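Local coordinates for acetyltransferase, GNAT family (Enterococcus faecalis, PDB 1U6M), which probably transfers an acyl group, most likely acetyl from acetyl-CoA, as other GNAT-family acetyltransferases do, at residues E78-I83 / E106-N111. Residues are numbered along the deposited sequence; the frame is centred on the assembly and turned at random.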
loop_
_atom_site.group_PDB
_atom_site.type_symbol
_atom_site.label_atom_id
_atom_site.label_comp_id
_atom_site.label_asym_id
_atom_site.label_seq_id
_atom_site.Cartn_x
_atom_site.Cartn_y
_atom_site.Cartn_z
ATOM N N GLU A 78 -11.003 -9.028 -3.198
ATOM C CA GLU A 78 -10.924 -10.511 -3.109
ATOM C C GLU A 78 -9.489 -11.040 -2.987
ATOM O O GLU A 78 -9.333 -12.206 -2.666
ATOM C CB GLU A 78 -11.667 -11.189 -4.276
ATOM C CG GLU A 78 -11.098 -10.883 -5.660
ATOM C CD GLU A 78 -11.615 -9.582 -6.282
ATOM O OE1 GLU A 78 -11.395 -9.424 -7.512
ATOM O OE2 GLU A 78 -12.201 -8.708 -5.568
ATOM N N ASP A 79 -8.471 -10.174 -3.188
ATOM C CA ASP A 79 -7.037 -10.575 -3.141
ATOM C C ASP A 79 -6.451 -10.448 -1.757
ATOM O O ASP A 79 -5.313 -10.788 -1.548
ATOM C CB ASP A 79 -6.144 -9.726 -4.067
ATOM C CG ASP A 79 -6.339 -10.028 -5.526
ATOM O OD1 ASP A 79 -7.118 -10.926 -5.807
ATOM O OD2 ASP A 79 -5.740 -9.352 -6.412
ATOM N N GLU A 80 -7.227 -9.959 -0.806
ATOM C CA GLU A 80 -6.693 -9.630 0.518
ATOM C C GLU A 80 -6.120 -10.784 1.376
ATOM O O GLU A 80 -5.308 -10.566 2.315
ATOM C CB GLU A 80 -7.749 -8.906 1.353
ATOM C CG GLU A 80 -6.981 -8.008 2.376
ATOM C CD GLU A 80 -7.835 -7.349 3.432
ATOM O OE1 GLU A 80 -7.235 -6.615 4.266
ATOM O OE2 GLU A 80 -9.086 -7.561 3.419
ATOM N N LYS A 81 -6.582 -11.990 1.097
ATOM C CA LYS A 81 -6.170 -13.106 1.889
ATOM C C LYS A 81 -4.914 -13.783 1.290
ATOM O O LYS A 81 -4.261 -14.553 1.963
ATOM C CB LYS A 81 -7.351 -14.081 2.037
ATOM C CG LYS A 81 -8.040 -13.992 3.386
ATOM C CD LYS A 81 -9.045 -12.916 3.508
ATOM C CE LYS A 81 -9.518 -12.883 4.972
ATOM N NZ LYS A 81 -10.826 -12.161 5.285
ATOM N N ILE A 82 -4.579 -13.489 0.046
ATOM C CA ILE A 82 -3.435 -14.097 -0.597
ATOM C C ILE A 82 -2.176 -13.199 -0.717
ATOM O O ILE A 82 -1.134 -13.675 -1.231
ATOM C CB ILE A 82 -3.798 -14.773 -1.983
ATOM C CG1 ILE A 82 -4.407 -13.789 -3.004
ATOM C CG2 ILE A 82 -4.785 -15.872 -1.780
ATOM C CD1 ILE A 82 -3.416 -13.311 -4.099
ATOM N N ILE A 83 -2.248 -11.937 -0.241
ATOM C CA ILE A 83 -1.241 -10.904 -0.598
ATOM C C ILE A 83 0.111 -10.977 0.163
ATOM O O ILE A 83 1.167 -10.565 -0.338
ATOM C CB ILE A 83 -1.854 -9.422 -0.574
ATOM C CG1 ILE A 83 -2.551 -9.144 0.760
ATOM C CG2 ILE A 83 -2.702 -9.149 -1.892
ATOM C CD1 ILE A 83 -3.069 -7.741 0.923
ATOM N N GLU A 106 -8.101 -7.681 7.435
ATOM C CA GLU A 106 -9.542 -7.497 7.605
ATOM C C GLU A 106 -10.050 -6.070 7.285
ATOM O O GLU A 106 -10.933 -5.545 7.973
ATOM C CB GLU A 106 -9.956 -7.967 9.009
ATOM C CG GLU A 106 -9.872 -9.518 9.201
ATOM C CD GLU A 106 -9.801 -9.953 10.677
ATOM O OE1 GLU A 106 -9.597 -9.101 11.573
ATOM O OE2 GLU A 106 -9.942 -11.168 10.933
ATOM N N GLU A 107 -9.524 -5.469 6.219
ATOM C CA GLU A 107 -9.726 -4.050 6.029
ATOM C C GLU A 107 -10.532 -3.632 4.782
ATOM O O GLU A 107 -10.936 -2.487 4.663
ATOM C CB GLU A 107 -8.390 -3.307 6.164
ATOM C CG GLU A 107 -7.265 -3.763 5.274
ATOM C CD GLU A 107 -5.912 -3.186 5.706
ATOM O OE1 GLU A 107 -5.023 -2.895 4.878
ATOM O OE2 GLU A 107 -5.728 -3.033 6.909
ATOM N N THR A 108 -10.780 -4.577 3.882
ATOM C CA THR A 108 -11.499 -4.304 2.640
ATOM C C THR A 108 -12.994 -4.610 2.717
ATOM O O THR A 108 -13.416 -5.339 3.599
ATOM C CB THR A 108 -10.877 -5.027 1.412
ATOM O OG1 THR A 108 -11.248 -6.421 1.422
ATOM C CG2 THR A 108 -9.372 -4.876 1.394
ATOM N N LEU A 109 -13.766 -4.022 1.800
ATOM C CA LEU A 109 -15.149 -4.426 1.514
ATOM C C LEU A 109 -15.256 -5.128 0.140
ATOM O O LEU A 109 -14.464 -4.837 -0.767
ATOM C CB LEU A 109 -16.093 -3.228 1.520
ATOM C CG LEU A 109 -16.395 -2.496 2.826
ATOM C CD1 LEU A 109 -17.598 -1.608 2.609
ATOM C CD2 LEU A 109 -16.623 -3.456 4.029
ATOM N N PRO A 110 -16.237 -6.067 -0.025
ATOM C CA PRO A 110 -16.389 -6.763 -1.329
ATOM C C PRO A 110 -16.539 -5.794 -2.511
ATOM O O PRO A 110 -17.108 -4.735 -2.345
ATOM C CB PRO A 110 -17.696 -7.579 -1.142
ATOM C CG PRO A 110 -17.855 -7.749 0.321
ATOM C CD PRO A 110 -17.234 -6.535 0.982
ATOM N N ASN A 111 -16.063 -6.137 -3.695
ATOM C CA ASN A 111 -16.341 -5.295 -4.877
ATOM C C ASN A 111 -15.669 -3.878 -5.042
ATOM O O ASN A 111 -15.915 -3.182 -6.036
ATOM C CB ASN A 111 -17.875 -5.192 -5.075
ATOM C CG ASN A 111 -18.553 -6.591 -5.134
ATOM O OD1 ASN A 111 -19.491 -6.866 -4.364
ATOM N ND2 ASN A 111 -18.043 -7.481 -6.018
#
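The backbones of Glu80 and Thr108 pass with their CA atoms 7.5 Å apart, where the loop leaving strand 67-76 faces the irregular segment leading into strand 112-120 of the GNAT fold. These two strands are antiparallel neighbours in the central sheet, and the contact bridges the loops at their adjoining ends, with helix 85-93 lying in the connection between them. One buried carboxylate spans the gap. Glu80 holds CG roughly anti to its own N (chi1 -153°) and stays extended beyond it, which carries the acid across to the backbone of 107-108. There each oxygen takes a different amide: OE1 accepts from Glu107 N at 3.2 Å through its syn lone pair, with an N-H...O angle of 159°, while OE2 receives a weak bond from Thr108 N at 3.5 Å. Together the two amides would tend to limit rotation of the carboxylate. Thr108 meets Glu80 from the opposite direction, its methyl CG2 over one face of the carboxylate, 3.6 Å from Glu80 CD. The side chains of both Glu80 and Thr108 also rest on Tyr75 of strand 67-76. Glu107 crosses Glu80 at about a right angle and touches it through CG, 3.0 Å from Glu80 OE1; the like-charged OE1 atoms of the two acids lie 4.4 Å apart. On the same side as the methyl, Thr108 OG1 approaches Glu80 OE2 from off the carboxylate plane, at 3.2 Å.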